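Local coordinates for protein NAD(P)H-flavin oxidoreductase (PDB 2FRE) that binds flavin mononucleotide and probably uses it to pass electrons from NAD(P)H to flavins or related acceptors, as in nitroreductase-family enzymes, at residues 79-84 / 131-136; 34-39 / 85-90. One frame throughout, in Å; residues are numbered along the deposited sequence.

Contact 1 (79-84 / 131-136); sequences QKWAKN and HAHGMG. With FMN (flavin mononucleotide), chain C.
W81, on helix 76-82, lays the outer end of its indole against H133 of strand 131-135, beside the flavin mononucleotide of this nitroreductase-family fold. Its CG lies between the backbone N and the carbonyl carbon (chi1 55°), a setting that sends the ring out from the helix to the strand. CH2 stands over the middle of one face of the H133 imidazole, 3.5 Å from H133 CG, while the two side chains cross at about a right angle. The two rings meet obliquely, their planes inclined at 38° and the centroid of the six-membered ring of W81 4.4 Å from that of H133. The same six-membered ring also reaches the flavin, W81 CZ2 lying 3.7 Å from FMN O2, which it meets obliquely.

A hydrogen bond helps fix the rotation of the imidazole: H133 ND1 donates in its own ring plane to G134 O at 3.0 Å. R24 also packs on both W81 and H133.

One residue on, the A82 methyl turns to selenomethionine M135 and meets its selenium. This selenium also makes a Met-aromatic contact with W81, approaching obliquely at 3.8 Å from M135 SE to W81 CH2. A bend at the M135 CG-SE bond turns CE away from the indole. A160 of the adjoining strand 153-162 touches both W81 and M135.

Past M135 the strand gives way to a loop whose backbone grips the redox-active part of the isoalloxazine: G136 N donates to FMN N5 at 2.8 Å, with an N-H...N angle of 148°, and more weakly to FMN O4 at 3.2 Å.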
loop_
_atom_site.group_PDB
_atom_site.type_symbol
_atom_site.label_atom_id
_atom_site.label_comp_id
_atom_site.label_asym_id
_atom_site.label_seq_id
_atom_site.Cartn_x
_atom_site.Cartn_y
_atom_site.Cartn_z
ATOM N N GLN A 79 -21.304 -10.121 -2.351
ATOM C CA GLN A 79 -21.691 -10.816 -3.584
ATOM C C GLN A 79 -22.665 -10.012 -4.423
ATOM O O GLN A 79 -22.583 -10.024 -5.644
ATOM C CB GLN A 79 -22.341 -12.159 -3.284
ATOM C CG GLN A 79 -21.372 -13.221 -2.838
ATOM C CD GLN A 79 -22.033 -14.577 -2.653
ATOM O OE1 GLN A 79 -21.682 -15.329 -1.741
ATOM N NE2 GLN A 79 -22.967 -14.906 -3.530
ATOM N N LYS A 80 -23.598 -9.341 -3.752
ATOM C CA LYS A 80 -24.710 -8.662 -4.392
ATOM C C LYS A 80 -24.247 -7.731 -5.500
ATOM O O LYS A 80 -24.890 -7.634 -6.531
ATOM C CB LYS A 80 -25.491 -7.847 -3.356
ATOM C CG LYS A 80 -26.276 -8.675 -2.375
ATOM C CD LYS A 80 -26.781 -7.841 -1.190
ATOM C CE LYS A 80 -28.052 -8.435 -0.558
ATOM N NZ LYS A 80 -27.932 -9.883 -0.116
ATOM N N TRP A 81 -23.125 -7.044 -5.279
ATOM C CA TRP A 81 -22.602 -6.086 -6.257
ATOM C C TRP A 81 -21.351 -6.592 -6.955
ATOM O O TRP A 81 -21.170 -6.333 -8.136
ATOM C CB TRP A 81 -22.339 -4.709 -5.603
ATOM C CG TRP A 81 -21.443 -4.745 -4.420
ATOM C CD1 TRP A 81 -21.817 -4.899 -3.116
ATOM C CD2 TRP A 81 -20.024 -4.628 -4.419
ATOM N NE1 TRP A 81 -20.726 -4.881 -2.306
ATOM C CE2 TRP A 81 -19.604 -4.727 -3.072
ATOM C CE3 TRP A 81 -19.062 -4.465 -5.420
ATOM C CZ2 TRP A 81 -18.268 -4.669 -2.702
ATOM C CZ3 TRP A 81 -17.722 -4.405 -5.049
ATOM C CH2 TRP A 81 -17.338 -4.519 -3.704
ATOM N N ALA A 82 -20.487 -7.298 -6.228
ATOM C CA ALA A 82 -19.218 -7.772 -6.791
ATOM C C ALA A 82 -19.383 -8.836 -7.892
ATOM O O ALA A 82 -18.480 -9.030 -8.706
ATOM C CB ALA A 82 -18.312 -8.279 -5.700
ATOM N N LYS A 83 -20.525 -9.512 -7.914
ATOM C CA LYS A 83 -20.800 -10.514 -8.935
ATOM C C LYS A 83 -20.887 -9.895 -10.306
ATOM O O LYS A 83 -20.846 -10.614 -11.289
ATOM C CB LYS A 83 -22.085 -11.284 -8.634
ATOM C CG LYS A 83 -23.372 -10.490 -8.721
ATOM C CD LYS A 83 -24.463 -11.254 -8.015
ATOM C CE LYS A 83 -25.793 -10.570 -8.063
ATOM N NZ LYS A 83 -26.838 -11.417 -7.366
ATOM N N ASN A 84 -21.031 -8.572 -10.364
ATOM C CA ASN A 84 -21.115 -7.852 -11.627
ATOM C C ASN A 84 -19.811 -7.147 -12.028
ATOM O O ASN A 84 -19.767 -6.435 -13.029
ATOM C CB ASN A 84 -22.297 -6.877 -11.578
ATOM C CG ASN A 84 -23.637 -7.596 -11.524
ATOM O OD1 ASN A 84 -23.809 -8.646 -12.135
ATOM N ND2 ASN A 84 -24.581 -7.049 -10.775
ATOM N N HIS A 131 -12.098 0.671 -11.962
ATOM C CA HIS A 131 -12.058 0.879 -10.521
ATOM C C HIS A 131 -11.877 -0.442 -9.811
ATOM O O HIS A 131 -12.540 -1.440 -10.159
ATOM C CB HIS A 131 -13.343 1.566 -10.036
ATOM C CG HIS A 131 -13.530 2.947 -10.595
ATOM N ND1 HIS A 131 -14.012 3.175 -11.865
ATOM C CD2 HIS A 131 -13.239 4.165 -10.083
ATOM C CE1 HIS A 131 -14.036 4.469 -12.104
ATOM N NE2 HIS A 131 -13.582 5.098 -11.035
ATOM N N ALA A 132 -11.000 -0.440 -8.807
ATOM C CA ALA A 132 -10.770 -1.607 -7.954
ATOM C C ALA A 132 -11.453 -1.360 -6.605
ATOM O O ALA A 132 -11.570 -0.215 -6.178
ATOM C CB ALA A 132 -9.309 -1.844 -7.747
ATOM N N HIS A 133 -11.940 -2.412 -5.969
ATOM C CA HIS A 133 -12.677 -2.278 -4.705
ATOM C C HIS A 133 -12.247 -3.409 -3.783
ATOM O O HIS A 133 -12.454 -4.587 -4.083
ATOM C CB HIS A 133 -14.169 -2.318 -4.988
ATOM C CG HIS A 133 -15.038 -1.860 -3.854
ATOM N ND1 HIS A 133 -14.831 -2.225 -2.539
ATOM C CD2 HIS A 133 -16.160 -1.109 -3.856
ATOM C CE1 HIS A 133 -15.788 -1.704 -1.783
ATOM N NE2 HIS A 133 -16.600 -1.018 -2.557
ATOM N N GLY A 134 -11.601 -3.046 -2.681
ATOM C CA GLY A 134 -11.092 -4.013 -1.726
ATOM C C GLY A 134 -12.210 -4.604 -0.896
ATOM O O GLY A 134 -13.220 -3.935 -0.652
HETATM N N MSE A 135 -12.047 -5.858 -0.473
HETATM C CA MSE A 135 -13.058 -6.521 0.357
HETATM C C MSE A 135 -12.454 -7.398 1.452
HETATM O O MSE A 135 -11.634 -8.267 1.185
HETATM C CB MSE A 135 -14.018 -7.370 -0.507
HETATM C CG MSE A 135 -14.732 -6.594 -1.585
HETATM SE SE MSE A 135 -15.724 -7.839 -2.734
HETATM C CE MSE A 135 -14.141 -8.656 -3.612
ATOM N N GLY A 136 -12.872 -7.170 2.694
ATOM C CA GLY A 136 -12.557 -8.069 3.800
ATOM C C GLY A 136 -13.716 -8.975 4.179
ATOM O O GLY A 136 -13.525 -9.952 4.919
HETATM N N1 FMN C . -16.013 -2.342 0.908
HETATM C C2 FMN C . -17.151 -3.147 0.954
HETATM O O2 FMN C . -18.210 -2.750 0.455
HETATM N N3 FMN C . -17.114 -4.383 1.574
HETATM C C4 FMN C . -15.967 -4.867 2.143
HETATM O O4 FMN C . -15.915 -6.066 2.487
HETATM C C4A FMN C . -14.817 -4.051 2.092
HETATM N N5 FMN C . -13.633 -4.493 2.656
HETATM C C5A FMN C . -12.494 -3.714 2.531
HETATM C C6 FMN C . -11.305 -4.180 3.064
HETATM C C7 FMN C . -10.147 -3.437 2.954
HETATM C C7M FMN C . -8.869 -4.219 3.081
HETATM C C8 FMN C . -10.162 -2.190 2.322
HETATM C C8M FMN C . -8.900 -1.635 1.705
HETATM C C9 FMN C . -11.351 -1.712 1.786
HETATM C C9A FMN C . -12.530 -2.470 1.911
HETATM N N10 FMN C . -13.718 -1.995 1.396
HETATM C C10 FMN C . -14.851 -2.797 1.470
HETATM C "C1'" FMN C . -13.823 -0.612 0.802
HETATM C "C2'" FMN C . -13.530 0.530 1.772
HETATM O "O2'" FMN C . -14.648 0.834 2.599
HETATM C "C3'" FMN C . -13.070 1.761 0.994
HETATM O "O3'" FMN C . -11.833 1.482 0.349
HETATM C "C4'" FMN C . -12.961 2.978 1.905
HETATM O "O4'" FMN C . -14.240 3.350 2.389
HETATM C "C5'" FMN C . -12.318 4.184 1.230
HETATM O "O5'" FMN C . -13.070 4.594 0.099
HETATM P P FMN C . -12.395 4.701 -1.358
HETATM O O1P FMN C . -11.437 5.879 -1.298
HETATM O O2P FMN C . -11.610 3.431 -1.645
HETATM O O3P FMN C . -13.519 4.891 -2.340
#

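Contact 2 (34-39 / 85-90); sequences EHLLTI and ASVLLF
L36 and V87 reach toward each other tip to tip, the leucine from helix 33-44 and the valine from the start of strand 87-98. L36 CG is anti to the backbone N (chi1 -177°), which carries both methyls across to the sheet. Both of them meet V87 CG1, L36 CD2 at 3.7 Å and L36 CD1 at 3.8 Å. CD2 also nears V87 CG2, whereas CD1 goes on to L89 CD2, a looser touch at 4.3 Å.

V87 and L89 point to the helix and L88 between them points away, the alternation of a beta strand, so the contact is plain helix-on-sheet packing within the nitroreductase-family fold. At the strand's start S86 and V87 both face I161 of strand 153-162, a classic beta bulge. On its other edge the strand pairs with 55-61, whose Y59 and H61 also pack against L36.

The helix carries its polar side chains elsewhere. E34 O receives both T38 N and T38 OG1, the hydroxyl bond measuring 2.7 Å from T38 OG1 to E34 O, and the two donors arrive from opposite faces of the carbonyl plane. P12 of the second subunit packs on both E34 and T38.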
loop_
_atom_site.group_PDB
_atom_site.type_symbol
_atom_site.label_atom_id
_atom_site.label_comp_id
_atom_site.label_asym_id
_atom_site.label_seq_id
_atom_site.Cartn_x
_atom_site.Cartn_y
_atom_site.Cartn_z
ATOM N N GLU A 34 -4.914 -8.712 -21.163
ATOM C CA GLU A 34 -3.675 -7.911 -21.014
ATOM C C GLU A 34 -3.833 -6.765 -20.008
ATOM O O GLU A 34 -2.855 -6.377 -19.335
ATOM C CB GLU A 34 -3.208 -7.333 -22.358
ATOM C CG GLU A 34 -1.746 -6.803 -22.335
ATOM C CD GLU A 34 -1.408 -5.797 -23.456
ATOM O OE1 GLU A 34 -1.941 -4.655 -23.460
ATOM O OE2 GLU A 34 -0.575 -6.144 -24.316
ATOM N N HIS A 35 -5.047 -6.218 -19.921
ATOM C CA HIS A 35 -5.344 -5.156 -18.961
ATOM C C HIS A 35 -5.160 -5.682 -17.544
ATOM O O HIS A 35 -4.520 -5.017 -16.736
ATOM C CB HIS A 35 -6.750 -4.575 -19.165
ATOM C CG HIS A 35 -6.850 -3.627 -20.326
ATOM N ND1 HIS A 35 -7.997 -2.914 -20.613
ATOM C CD2 HIS A 35 -5.934 -3.249 -21.246
ATOM C CE1 HIS A 35 -7.792 -2.163 -21.677
ATOM N NE2 HIS A 35 -6.548 -2.344 -22.082
ATOM N N LEU A 36 -5.663 -6.890 -17.249
ATOM C CA LEU A 36 -5.491 -7.434 -15.888
ATOM C C LEU A 36 -4.031 -7.719 -15.584
ATOM O O LEU A 36 -3.561 -7.475 -14.478
ATOM C CB LEU A 36 -6.315 -8.704 -15.637
ATOM C CG LEU A 36 -6.203 -9.248 -14.191
ATOM C CD1 LEU A 36 -6.638 -8.245 -13.179
ATOM C CD2 LEU A 36 -7.034 -10.520 -14.035
ATOM N N LEU A 37 -3.315 -8.229 -16.575
ATOM C CA LEU A 37 -1.901 -8.529 -16.415
ATOM C C LEU A 37 -1.076 -7.247 -16.178
ATOM O O LEU A 37 -0.170 -7.220 -15.326
ATOM C CB LEU A 37 -1.402 -9.373 -17.609
ATOM C CG LEU A 37 -1.930 -10.825 -17.619
ATOM C CD1 LEU A 37 -1.569 -11.538 -18.902
ATOM C CD2 LEU A 37 -1.412 -11.645 -16.432
ATOM N N THR A 38 -1.432 -6.166 -16.866
ATOM C CA THR A 38 -0.805 -4.862 -16.630
ATOM C C THR A 38 -1.024 -4.404 -15.185
ATOM O O THR A 38 -0.080 -3.974 -14.493
ATOM C CB THR A 38 -1.321 -3.808 -17.642
ATOM O OG1 THR A 38 -1.115 -4.288 -18.973
ATOM C CG2 THR A 38 -0.572 -2.493 -17.502
ATOM N N ILE A 39 -2.269 -4.539 -14.727
ATOM C CA ILE A 39 -2.655 -4.189 -13.353
ATOM C C ILE A 39 -1.845 -4.961 -12.328
ATOM O O ILE A 39 -1.320 -4.372 -11.397
ATOM C CB ILE A 39 -4.171 -4.398 -13.128
ATOM C CG1 ILE A 39 -4.943 -3.335 -13.930
ATOM C CG2 ILE A 39 -4.522 -4.319 -11.631
ATOM C CD1 ILE A 39 -6.418 -3.559 -13.990
ATOM N N ALA A 85 -18.742 -7.379 -11.259
ATOM C CA ALA A 85 -17.431 -6.879 -11.604
ATOM C C ALA A 85 -16.877 -7.680 -12.785
ATOM O O ALA A 85 -17.415 -8.725 -13.150
ATOM C CB ALA A 85 -16.503 -6.988 -10.415
ATOM N N SER A 86 -15.796 -7.173 -13.368
ATOM C CA SER A 86 -15.166 -7.800 -14.521
ATOM C C SER A 86 -14.135 -8.852 -14.123
ATOM O O SER A 86 -13.885 -9.789 -14.883
ATOM C CB SER A 86 -14.480 -6.740 -15.393
ATOM O OG SER A 86 -15.416 -5.940 -16.061
ATOM N N VAL A 87 -13.532 -8.664 -12.953
ATOM C CA VAL A 87 -12.487 -9.525 -12.421
ATOM C C VAL A 87 -12.680 -9.603 -10.912
ATOM O O VAL A 87 -13.020 -8.604 -10.281
ATOM C CB VAL A 87 -11.070 -8.930 -12.735
ATOM C CG1 VAL A 87 -9.979 -9.667 -11.986
ATOM C CG2 VAL A 87 -10.795 -8.940 -14.220
ATOM N N LEU A 88 -12.490 -10.797 -10.350
ATOM C CA LEU A 88 -12.359 -10.977 -8.919
ATOM C C LEU A 88 -11.002 -11.627 -8.655
ATOM O O LEU A 88 -10.567 -12.509 -9.406
ATOM C CB LEU A 88 -13.487 -11.846 -8.355
ATOM C CG LEU A 88 -14.864 -11.181 -8.287
ATOM C CD1 LEU A 88 -15.953 -12.194 -8.065
ATOM C CD2 LEU A 88 -14.893 -10.169 -7.193
ATOM N N LEU A 89 -10.341 -11.195 -7.582
ATOM C CA LEU A 89 -9.099 -11.799 -7.176
ATOM C C LEU A 89 -8.889 -11.678 -5.671
ATOM O O LEU A 89 -9.538 -10.875 -5.008
ATOM C CB LEU A 89 -7.921 -11.159 -7.937
ATOM C CG LEU A 89 -7.615 -9.670 -7.714
ATOM C CD1 LEU A 89 -6.746 -9.425 -6.482
ATOM C CD2 LEU A 89 -6.897 -9.097 -8.938
ATOM N N PHE A 90 -7.974 -12.484 -5.152
ATOM C CA PHE A 90 -7.596 -12.423 -3.755
ATOM C C PHE A 90 -6.119 -12.061 -3.643
ATOM O O PHE A 90 -5.245 -12.605 -4.349
ATOM C CB PHE A 90 -7.982 -13.723 -3.029
ATOM C CG PHE A 90 -9.452 -13.990 -3.077
ATOM C CD1 PHE A 90 -10.322 -13.338 -2.189
ATOM C CD2 PHE A 90 -9.986 -14.809 -4.054
ATOM C CE1 PHE A 90 -11.694 -13.544 -2.260
ATOM C CE2 PHE A 90 -11.356 -15.015 -4.146
ATOM C CZ PHE A 90 -12.221 -14.375 -3.249
#

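How the contacts relate
Both contacts are buried and both lean on the same antiparallel sheet, contact 1 through strand 131-135 and contact 2 through strand 87-98. Helix 76-82 of contact 1 leads through a short connection into the strand of contact 2. L88 turns from this strand toward contact 1, its CD2 lying 4.0 Å from M135 CE, while V87 and L89 face helix 33-44. Their centres are about 12 Å apart. Contact 1 is aromatic and selenium-bearing and lines the FMN pocket. Contact 2 is purely aliphatic, with the L89 side chain about 11 Å from the flavin, and other residues of its helix pack against the second subunit.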